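Local coordinates for hypothetical protein PH1789 (Pyrococcus horikoshii, PDB 1WR2), which is an uncharacterised protein of the ATP-grasp family, whose function has not been established, at residues Met1-Glu10 against Val201-Lys209; Val156-Ile167 against Ile187-Ser198. All blocks are in the same frame, centred on the assembly; numbering follows the deposited sequence.

Helix 187-203 serves both contacts, whose centres lie about 19 Å apart. Contact 2 takes its N-terminal and middle turns, contact 1 its C-terminal end and the chain beyond it, and along the sequence contact 2 is nested inside the loop that contact 1 closes. The two meet where Val156 and Pro157 touch Val201 and Asp202. Both are partly buried. Contact 2 joins two helices through aliphatic knobs, with one backbone-to-serine hydrogen bond at one end and an ion network at the other. Contact 1, smaller and at the chain terminus, rests on a tyrosine ring, a leucine and charge attraction at the N-terminal amine.

Contact 1: Met1-Glu10 against Val201-Lys209; sequences MKEEAVRVIE and VDDLKDYIK
The N-terminal helix 3-14 lies against the end of helix 187-203 and the turn that leads into strand 208-218, with Tyr207 and Leu204 as the main surfaces offered to it. Met1 SD comes to the edge of the Tyr207 ring, 3.7 Å from Tyr207 CE2 and 83° off the ring normal, a Met-aromatic contact; with CG opposite its own carbonyl carbon (chi1 -65°), the Met1 chain runs past the Asp203 carbonyl, CG 3.1 Å from Asp203 O and SD next. At another part of the rim Glu10 OE2 lies 3.2 Å from Tyr207 CE1, its carboxylate steeply inclined to the ring. Ile9 CG2 and Val6 CG1 approach obliquely, the latter 3.5 Å from Tyr207 OH. In this ATP-grasp protein the contact brings the chain start to one end of the strands of the six-stranded antiparallel sheet, where Ile9 also touches Leu234, the last residue of strand 225-234. Beside the ring, Leu204 spreads its two methyls: CD1 meets Ile9 CD1 at 3.8 Å and CD2 meets Val6 CG2 at 4.0 Å. Nearer the surface, Met1 N forms a salt bridge with Asp203 OD2 at 3.5 Å. That carboxylate is also engaged by Lys199 and by the hydroxyl of Tyr32.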
loop_
_atom_site.group_PDB
_atom_site.type_symbol
_atom_site.label_atom_id
_atom_site.label_comp_id
_atom_site.label_asym_id
_atom_site.label_seq_id
_atom_site.Cartn_x
_atom_site.Cartn_y
_atom_site.Cartn_z
ATOM N N MET A 1 11.465 0.321 -17.894
ATOM C CA MET A 1 11.357 0.909 -16.527
ATOM C C MET A 1 10.718 2.293 -16.577
ATOM O O MET A 1 11.351 3.250 -17.024
ATOM C CB MET A 1 12.748 1.018 -15.891
ATOM C CG MET A 1 13.427 -0.317 -15.630
ATOM S SD MET A 1 15.054 -0.162 -14.834
ATOM C CE MET A 1 16.030 -1.291 -15.832
ATOM N N LYS A 2 9.468 2.401 -16.128
ATOM C CA LYS A 2 8.781 3.690 -16.119
ATOM C C LYS A 2 9.675 4.694 -15.394
ATOM O O LYS A 2 10.011 4.516 -14.222
ATOM C CB LYS A 2 7.432 3.574 -15.406
ATOM C CG LYS A 2 6.727 4.906 -15.212
ATOM C CD LYS A 2 6.338 5.532 -16.542
ATOM C CE LYS A 2 5.948 6.992 -16.362
ATOM N NZ LYS A 2 4.866 7.168 -15.353
ATOM N N GLU A 3 10.062 5.749 -16.102
ATOM C CA GLU A 3 10.944 6.765 -15.547
ATOM C C GLU A 3 10.498 7.357 -14.214
ATOM O O GLU A 3 11.310 7.505 -13.302
ATOM C CB GLU A 3 11.156 7.890 -16.566
ATOM C CG GLU A 3 12.226 8.892 -16.149
ATOM C CD GLU A 3 13.511 8.212 -15.690
ATOM O OE1 GLU A 3 14.071 7.403 -16.466
ATOM O OE2 GLU A 3 13.960 8.487 -14.554
ATOM N N GLU A 4 9.219 7.697 -14.095
ATOM C CA GLU A 4 8.711 8.278 -12.853
ATOM C C GLU A 4 9.037 7.409 -11.640
ATOM O O GLU A 4 9.382 7.920 -10.575
ATOM C CB GLU A 4 7.197 8.493 -12.955
ATOM C CG GLU A 4 6.541 9.055 -11.691
ATOM C CD GLU A 4 7.238 10.295 -11.143
ATOM O OE1 GLU A 4 7.661 11.158 -11.947
ATOM O OE2 GLU A 4 7.351 10.417 -9.903
ATOM N N ALA A 5 8.936 6.094 -11.809
ATOM C CA ALA A 5 9.223 5.164 -10.723
ATOM C C ALA A 5 10.702 5.206 -10.366
ATOM O O ALA A 5 11.061 5.298 -9.196
ATOM C CB ALA A 5 8.818 3.740 -11.125
ATOM N N VAL A 6 11.555 5.138 -11.384
ATOM C CA VAL A 6 12.999 5.169 -11.179
ATOM C C VAL A 6 13.413 6.492 -10.544
ATOM O O VAL A 6 14.392 6.563 -9.802
ATOM C CB VAL A 6 13.761 4.999 -12.523
ATOM C CG1 VAL A 6 15.262 5.124 -12.293
ATOM C CG2 VAL A 6 13.437 3.648 -13.140
ATOM N N ARG A 7 12.649 7.537 -10.838
ATOM C CA ARG A 7 12.929 8.868 -10.315
ATOM C C ARG A 7 12.686 8.903 -8.808
ATOM O O ARG A 7 13.565 9.282 -8.032
ATOM C CB ARG A 7 12.028 9.894 -11.003
ATOM C CG ARG A 7 12.570 11.318 -10.992
ATOM C CD ARG A 7 11.440 12.317 -10.831
ATOM N NE ARG A 7 10.995 12.372 -9.441
ATOM C CZ ARG A 7 9.837 12.887 -9.041
ATOM N NH1 ARG A 7 8.992 13.390 -9.929
ATOM N NH2 ARG A 7 9.529 12.905 -7.751
ATOM N N VAL A 8 11.487 8.500 -8.400
ATOM C CA VAL A 8 11.135 8.483 -6.989
ATOM C C VAL A 8 12.087 7.557 -6.238
ATOM O O VAL A 8 12.544 7.882 -5.142
ATOM C CB VAL A 8 9.676 8.011 -6.788
ATOM C CG1 VAL A 8 9.276 8.153 -5.329
ATOM C CG2 VAL A 8 8.744 8.824 -7.674
ATOM N N ILE A 9 12.394 6.408 -6.832
ATOM C CA ILE A 9 13.305 5.453 -6.208
ATOM C C ILE A 9 14.699 6.059 -6.023
ATOM O O ILE A 9 15.246 6.055 -4.917
ATOM C CB ILE A 9 13.417 4.160 -7.046
ATOM C CG1 ILE A 9 12.107 3.371 -6.957
ATOM C CG2 ILE A 9 14.575 3.316 -6.552
ATOM C CD1 ILE A 9 12.071 2.123 -7.815
ATOM N N GLU A 10 15.273 6.577 -7.105
ATOM C CA GLU A 10 16.600 7.187 -7.040
ATOM C C GLU A 10 16.652 8.255 -5.952
ATOM O O GLU A 10 17.571 8.281 -5.127
ATOM C CB GLU A 10 16.966 7.823 -8.387
ATOM C CG GLU A 10 17.411 6.845 -9.468
ATOM C CD GLU A 10 18.607 5.999 -9.045
ATOM O OE1 GLU A 10 19.478 6.513 -8.310
ATOM O OE2 GLU A 10 18.683 4.822 -9.460
ATOM N N VAL A 201 7.816 -5.040 -10.717
ATOM C CA VAL A 201 8.943 -5.721 -10.084
ATOM C C VAL A 201 9.981 -6.217 -11.092
ATOM O O VAL A 201 11.188 -6.115 -10.851
ATOM C CB VAL A 201 8.451 -6.907 -9.230
ATOM C CG1 VAL A 201 9.633 -7.621 -8.576
ATOM C CG2 VAL A 201 7.479 -6.395 -8.170
ATOM N N ASP A 202 9.514 -6.756 -12.212
ATOM C CA ASP A 202 10.428 -7.250 -13.236
ATOM C C ASP A 202 11.270 -6.068 -13.745
ATOM O O ASP A 202 12.491 -6.155 -13.843
ATOM C CB ASP A 202 9.621 -7.902 -14.365
ATOM C CG ASP A 202 10.489 -8.694 -15.337
ATOM O OD1 ASP A 202 11.441 -9.360 -14.893
ATOM O OD2 ASP A 202 10.199 -8.663 -16.549
ATOM N N ASP A 203 10.610 -4.952 -14.036
ATOM C CA ASP A 203 11.295 -3.751 -14.509
ATOM C C ASP A 203 12.315 -3.233 -13.512
ATOM O O ASP A 203 13.443 -2.887 -13.875
ATOM C CB ASP A 203 10.289 -2.635 -14.759
ATOM C CG ASP A 203 9.643 -2.731 -16.105
ATOM O OD1 ASP A 203 9.779 -3.788 -16.758
ATOM O OD2 ASP A 203 8.995 -1.749 -16.506
ATOM N N LEU A 204 11.905 -3.185 -12.250
ATOM C CA LEU A 204 12.745 -2.663 -11.187
ATOM C C LEU A 204 13.429 -3.716 -10.327
ATOM O O LEU A 204 13.783 -3.436 -9.182
ATOM C CB LEU A 204 11.897 -1.760 -10.292
ATOM C CG LEU A 204 10.992 -0.751 -11.010
ATOM C CD1 LEU A 204 10.016 -0.152 -10.008
ATOM C CD2 LEU A 204 11.829 0.332 -11.672
ATOM N N LYS A 205 13.631 -4.918 -10.863
ATOM C CA LYS A 205 14.256 -5.972 -10.072
ATOM C C LYS A 205 15.601 -5.627 -9.431
ATOM O O LYS A 205 15.955 -6.192 -8.394
ATOM C CB LYS A 205 14.378 -7.270 -10.881
ATOM C CG LYS A 205 15.124 -7.174 -12.191
ATOM C CD LYS A 205 15.264 -8.568 -12.792
ATOM C CE LYS A 205 15.710 -8.519 -14.245
ATOM N NZ LYS A 205 14.655 -7.929 -15.128
ATOM N N ASP A 206 16.352 -4.702 -10.019
ATOM C CA ASP A 206 17.636 -4.333 -9.428
ATOM C C ASP A 206 17.467 -3.269 -8.346
ATOM O O ASP A 206 18.390 -3.003 -7.570
ATOM C CB ASP A 206 18.601 -3.825 -10.502
ATOM C CG ASP A 206 19.126 -4.940 -11.382
ATOM O OD1 ASP A 206 19.673 -5.920 -10.832
ATOM O OD2 ASP A 206 18.993 -4.836 -12.620
ATOM N N TYR A 207 16.281 -2.673 -8.294
ATOM C CA TYR A 207 15.983 -1.633 -7.317
ATOM C C TYR A 207 15.282 -2.130 -6.058
ATOM O O TYR A 207 15.710 -1.840 -4.938
ATOM C CB TYR A 207 15.099 -0.556 -7.947
ATOM C CG TYR A 207 15.767 0.253 -9.030
ATOM C CD1 TYR A 207 16.803 1.138 -8.729
ATOM C CD2 TYR A 207 15.360 0.138 -10.357
ATOM C CE1 TYR A 207 17.415 1.890 -9.726
ATOM C CE2 TYR A 207 15.967 0.883 -11.361
ATOM C CZ TYR A 207 16.991 1.757 -11.040
ATOM O OH TYR A 207 17.590 2.494 -12.035
ATOM N N ILE A 208 14.198 -2.874 -6.259
ATOM C CA ILE A 208 13.374 -3.380 -5.166
ATOM C C ILE A 208 13.781 -4.719 -4.548
ATOM O O ILE A 208 13.974 -5.715 -5.246
ATOM C CB ILE A 208 11.905 -3.478 -5.633
ATOM C CG1 ILE A 208 11.461 -2.119 -6.170
ATOM C CG2 ILE A 208 10.999 -3.946 -4.487
ATOM C CD1 ILE A 208 10.194 -2.170 -6.989
ATOM N N LYS A 209 13.915 -4.726 -3.226
ATOM C CA LYS A 209 14.258 -5.940 -2.490
ATOM C C LYS A 209 12.946 -6.665 -2.198
ATOM O O LYS A 209 12.794 -7.853 -2.499
ATOM C CB LYS A 209 14.957 -5.578 -1.180
ATOM C CG LYS A 209 15.350 -6.759 -0.311
ATOM C CD LYS A 209 16.069 -6.268 0.951
ATOM C CE LYS A 209 16.555 -7.419 1.826
ATOM N NZ LYS A 209 15.422 -8.217 2.363
#

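Contact 2: Val156-Ile167 against Ile187-Ser198; sequences VPITEKDARKMI and IDAIVDMLLKVS
Ile167 packs as a knob against residues 187-198 of helix 187-203, its CB directed at the hole formed by Ile187, Ile190, Val191 and Leu194. From CB the longer branch leaves opposite the carbonyl carbon (chi1 -63°) and runs on extended: CG1 lies 3.8 Å from Leu194 CD1, and the terminal CD1 reaches Ile190 CG2 at 3.6 Å and Val191 CG2 at 3.5 Å and also touches Ile187 CG2. Val191 answers as a knob in the reverse direction, among Glu160, Ala163, Arg164 and Ile167, making the packing knobs-into-holes. The axes of the two helical segments pass 9.1 Å apart with 126° between their directions. Both helices belong to the ATP-grasp domain, and helix 187-203 rests on the six-stranded antiparallel sheet, Leu194 touching Ile136 and Ile124. Toward the surface, Val191 CG2 also sits over one face of the Arg164 guanidinium. In the plane of that group, Arg164 NE and NH2 grip the same oxygen, Glu160 OE1, side-on, while a long salt bridge links NH2 to Asp188 OD2 across the helices. At the start of helix 160-168, Thr159 as N-cap and Asp162 in the first turn form a capping box, and Leu195 CD2 packs 3.7 Å from Thr159 O. Just before the cap, at the Ser198 end of 187-198, Ile158 N donates a nearly straight bond (163°) to Ser198 OG at 2.9 Å, beside Val156 CG1.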
loop_
_atom_site.group_PDB
_atom_site.type_symbol
_atom_site.label_atom_id
_atom_site.label_comp_id
_atom_site.label_asym_id
_atom_site.label_seq_id
_atom_site.Cartn_x
_atom_site.Cartn_y
_atom_site.Cartn_z
ATOM N N VAL A 156 8.335 -14.093 -10.487
ATOM C CA VAL A 156 8.123 -12.946 -11.355
ATOM C C VAL A 156 9.128 -13.053 -12.510
ATOM O O VAL A 156 10.284 -13.401 -12.294
ATOM C CB VAL A 156 8.363 -11.635 -10.570
ATOM C CG1 VAL A 156 8.260 -10.432 -11.495
ATOM C CG2 VAL A 156 7.352 -11.530 -9.434
ATOM N N PRO A 157 8.703 -12.749 -13.748
ATOM C CA PRO A 157 7.378 -12.310 -14.193
ATOM C C PRO A 157 6.377 -13.448 -14.322
ATOM O O PRO A 157 6.737 -14.576 -14.659
ATOM C CB PRO A 157 7.673 -11.661 -15.538
ATOM C CG PRO A 157 8.723 -12.586 -16.085
ATOM C CD PRO A 157 9.644 -12.784 -14.888
ATOM N N ILE A 158 5.113 -13.144 -14.058
ATOM C CA ILE A 158 4.063 -14.147 -14.156
ATOM C C ILE A 158 3.208 -13.859 -15.384
ATOM O O ILE A 158 3.187 -12.737 -15.889
ATOM C CB ILE A 158 3.139 -14.129 -12.916
ATOM C CG1 ILE A 158 2.429 -12.773 -12.820
ATOM C CG2 ILE A 158 3.951 -14.400 -11.652
ATOM C CD1 ILE A 158 1.454 -12.658 -11.663
ATOM N N THR A 159 2.509 -14.882 -15.863
ATOM C CA THR A 159 1.627 -14.729 -17.007
ATOM C C THR A 159 0.222 -14.608 -16.448
ATOM O O THR A 159 0.011 -14.806 -15.246
ATOM C CB THR A 159 1.713 -15.952 -17.937
ATOM O OG1 THR A 159 1.454 -17.141 -17.183
ATOM C CG2 THR A 159 3.105 -16.047 -18.556
ATOM N N GLU A 160 -0.740 -14.269 -17.297
ATOM C CA GLU A 160 -2.109 -14.145 -16.823
ATOM C C GLU A 160 -2.579 -15.493 -16.301
ATOM O O GLU A 160 -3.393 -15.561 -15.378
ATOM C CB GLU A 160 -3.045 -13.668 -17.934
ATOM C CG GLU A 160 -4.484 -13.594 -17.459
ATOM C CD GLU A 160 -5.429 -13.058 -18.503
ATOM O OE1 GLU A 160 -6.644 -13.007 -18.220
ATOM O OE2 GLU A 160 -4.963 -12.683 -19.600
ATOM N N LYS A 161 -2.071 -16.566 -16.900
ATOM C CA LYS A 161 -2.430 -17.916 -16.468
ATOM C C LYS A 161 -1.980 -18.096 -15.020
ATOM O O LYS A 161 -2.738 -18.598 -14.183
ATOM C CB LYS A 161 -1.752 -18.966 -17.352
ATOM C CG LYS A 161 -1.842 -20.388 -16.807
ATOM C CD LYS A 161 -1.065 -21.373 -17.672
ATOM C CE LYS A 161 -1.613 -21.407 -19.093
ATOM N NZ LYS A 161 -3.040 -21.841 -19.125
ATOM N N ASP A 162 -0.743 -17.692 -14.736
ATOM C CA ASP A 162 -0.197 -17.785 -13.382
ATOM C C ASP A 162 -1.099 -17.029 -12.410
ATOM O O ASP A 162 -1.469 -17.546 -11.347
ATOM C CB ASP A 162 1.204 -17.172 -13.309
ATOM C CG ASP A 162 2.249 -17.987 -14.042
ATOM O OD1 ASP A 162 2.109 -19.227 -14.116
ATOM O OD2 ASP A 162 3.228 -17.380 -14.526
ATOM N N ALA A 163 -1.448 -15.801 -12.792
ATOM C CA ALA A 163 -2.290 -14.929 -11.975
ATOM C C ALA A 163 -3.654 -15.514 -11.634
ATOM O O ALA A 163 -4.054 -15.526 -10.471
ATOM C CB ALA A 163 -2.468 -13.585 -12.670
ATOM N N ARG A 164 -4.380 -15.990 -12.639
ATOM C CA ARG A 164 -5.704 -16.557 -12.383
ATOM C C ARG A 164 -5.573 -17.842 -11.582
ATOM O O ARG A 164 -6.394 -18.140 -10.715
ATOM C CB ARG A 164 -6.437 -16.829 -13.703
ATOM C CG ARG A 164 -6.753 -15.560 -14.461
ATOM C CD ARG A 164 -7.477 -15.804 -15.769
ATOM N NE ARG A 164 -7.733 -14.526 -16.422
ATOM C CZ ARG A 164 -8.583 -13.610 -15.965
ATOM N NH1 ARG A 164 -9.278 -13.835 -14.854
ATOM N NH2 ARG A 164 -8.706 -12.450 -16.597
ATOM N N LYS A 165 -4.514 -18.587 -11.868
ATOM C CA LYS A 165 -4.253 -19.842 -11.195
ATOM C C LYS A 165 -3.902 -19.638 -9.712
ATOM O O LYS A 165 -4.500 -20.272 -8.843
ATOM C CB LYS A 165 -3.123 -20.568 -11.928
ATOM C CG LYS A 165 -2.928 -22.030 -11.557
ATOM C CD LYS A 165 -1.899 -22.667 -12.492
ATOM C CE LYS A 165 -1.524 -24.082 -12.074
ATOM N NZ LYS A 165 -0.459 -24.636 -12.955
ATOM N N MET A 166 -2.953 -18.752 -9.413
ATOM C CA MET A 166 -2.574 -18.542 -8.014
ATOM C C MET A 166 -3.727 -17.972 -7.185
ATOM O O MET A 166 -3.746 -18.098 -5.962
ATOM C CB MET A 166 -1.334 -17.643 -7.908
ATOM C CG MET A 166 -1.528 -16.204 -8.310
ATOM S SD MET A 166 0.059 -15.344 -8.428
ATOM C CE MET A 166 0.585 -15.349 -6.704
ATOM N N ILE A 167 -4.697 -17.354 -7.850
ATOM C CA ILE A 167 -5.842 -16.813 -7.138
ATOM C C ILE A 167 -6.768 -17.968 -6.763
ATOM O O ILE A 167 -7.378 -17.974 -5.694
ATOM C CB ILE A 167 -6.638 -15.808 -8.004
ATOM C CG1 ILE A 167 -5.760 -14.600 -8.352
ATOM C CG2 ILE A 167 -7.879 -15.342 -7.246
ATOM C CD1 ILE A 167 -6.471 -13.559 -9.225
ATOM N N ILE A 187 -12.539 -10.660 -9.495
ATOM C CA ILE A 187 -11.338 -11.444 -9.769
ATOM C C ILE A 187 -10.445 -10.826 -10.834
ATOM O O ILE A 187 -9.227 -10.763 -10.670
ATOM C CB ILE A 187 -11.699 -12.868 -10.233
ATOM C CG1 ILE A 187 -12.618 -13.534 -9.206
ATOM C CG2 ILE A 187 -10.431 -13.686 -10.436
ATOM C CD1 ILE A 187 -12.034 -13.620 -7.827
ATOM N N ASP A 188 -11.053 -10.392 -11.932
ATOM C CA ASP A 188 -10.309 -9.779 -13.031
ATOM C C ASP A 188 -9.492 -8.584 -12.548
ATOM O O ASP A 188 -8.394 -8.314 -13.048
ATOM C CB ASP A 188 -11.278 -9.337 -14.128
ATOM C CG ASP A 188 -11.929 -10.512 -14.834
ATOM O OD1 ASP A 188 -12.506 -11.383 -14.148
ATOM O OD2 ASP A 188 -11.866 -10.563 -16.079
ATOM N N ALA A 189 -10.040 -7.862 -11.578
ATOM C CA ALA A 189 -9.354 -6.711 -11.020
ATOM C C ALA A 189 -8.120 -7.215 -10.271
ATOM O O ALA A 189 -7.047 -6.619 -10.336
ATOM C CB ALA A 189 -10.281 -5.959 -10.073
ATOM N N ILE A 190 -8.269 -8.326 -9.565
ATOM C CA ILE A 190 -7.133 -8.876 -8.839
ATOM C C ILE A 190 -6.081 -9.332 -9.836
ATOM O O ILE A 190 -4.895 -9.081 -9.654
ATOM C CB ILE A 190 -7.538 -10.063 -7.969
ATOM C CG1 ILE A 190 -8.632 -9.632 -6.991
ATOM C CG2 ILE A 190 -6.318 -10.578 -7.215
ATOM C CD1 ILE A 190 -9.188 -10.752 -6.155
ATOM N N VAL A 191 -6.520 -10.005 -10.893
ATOM C CA VAL A 191 -5.599 -10.483 -11.914
ATOM C C VAL A 191 -4.807 -9.324 -12.508
ATOM O O VAL A 191 -3.607 -9.440 -12.757
ATOM C CB VAL A 191 -6.363 -11.203 -13.047
ATOM C CG1 VAL A 191 -5.434 -11.471 -14.213
ATOM C CG2 VAL A 191 -6.950 -12.503 -12.525
ATOM N N ASP A 192 -5.483 -8.203 -12.736
ATOM C CA ASP A 192 -4.824 -7.033 -13.298
ATOM C C ASP A 192 -3.764 -6.484 -12.332
ATOM O O ASP A 192 -2.673 -6.094 -12.761
ATOM C CB ASP A 192 -5.856 -5.950 -13.629
ATOM C CG ASP A 192 -5.252 -4.781 -14.396
ATOM O OD1 ASP A 192 -4.682 -5.011 -15.488
ATOM O OD2 ASP A 192 -5.348 -3.637 -13.908
ATOM N N MET A 193 -4.069 -6.466 -11.036
ATOM C CA MET A 193 -3.099 -5.971 -10.059
ATOM C C MET A 193 -1.864 -6.852 -10.004
ATOM O O MET A 193 -0.742 -6.359 -9.973
ATOM C CB MET A 193 -3.706 -5.891 -8.669
ATOM C CG MET A 193 -4.478 -4.618 -8.415
ATOM S SD MET A 193 -4.903 -4.471 -6.671
ATOM C CE MET A 193 -6.336 -5.555 -6.611
ATOM N N LEU A 194 -2.071 -8.163 -9.995
ATOM C CA LEU A 194 -0.951 -9.093 -9.953
ATOM C C LEU A 194 -0.028 -8.910 -11.162
ATOM O O LEU A 194 1.199 -8.940 -11.028
ATOM C CB LEU A 194 -1.473 -10.537 -9.893
ATOM C CG LEU A 194 -2.022 -11.042 -8.550
ATOM C CD1 LEU A 194 -2.758 -12.374 -8.770
ATOM C CD2 LEU A 194 -0.865 -11.204 -7.541
ATOM N N LEU A 195 -0.612 -8.722 -12.343
ATOM C CA LEU A 195 0.195 -8.549 -13.554
ATOM C C LEU A 195 0.946 -7.221 -13.531
ATOM O O LEU A 195 2.093 -7.144 -13.960
ATOM C CB LEU A 195 -0.682 -8.640 -14.811
ATOM C CG LEU A 195 -1.324 -10.003 -15.117
ATOM C CD1 LEU A 195 -2.163 -9.879 -16.378
ATOM C CD2 LEU A 195 -0.249 -11.079 -15.300
ATOM N N LYS A 196 0.298 -6.174 -13.034
ATOM C CA LYS A 196 0.947 -4.875 -12.954
ATOM C C LYS A 196 2.080 -4.914 -11.930
ATOM O O LYS A 196 3.150 -4.355 -12.159
ATOM C CB LYS A 196 -0.081 -3.786 -12.615
ATOM C CG LYS A 196 -0.922 -3.373 -13.834
ATOM C CD LYS A 196 -2.008 -2.359 -13.499
ATOM C CE LYS A 196 -2.656 -1.837 -14.786
ATOM N NZ LYS A 196 -4.022 -1.300 -14.555
ATOM N N VAL A 197 1.869 -5.577 -10.799
ATOM C CA VAL A 197 2.951 -5.663 -9.820
ATOM C C VAL A 197 4.103 -6.469 -10.400
ATOM O O VAL A 197 5.274 -6.138 -10.200
ATOM C CB VAL A 197 2.487 -6.339 -8.506
ATOM C CG1 VAL A 197 3.696 -6.632 -7.609
ATOM C CG2 VAL A 197 1.506 -5.428 -7.787
ATOM N N SER A 198 3.762 -7.537 -11.116
ATOM C CA SER A 198 4.759 -8.401 -11.739
ATOM C C SER A 198 5.627 -7.586 -12.698
ATOM O O SER A 198 6.846 -7.722 -12.714
ATOM C CB SER A 198 4.053 -9.536 -12.497
ATOM O OG SER A 198 4.970 -10.392 -13.151
#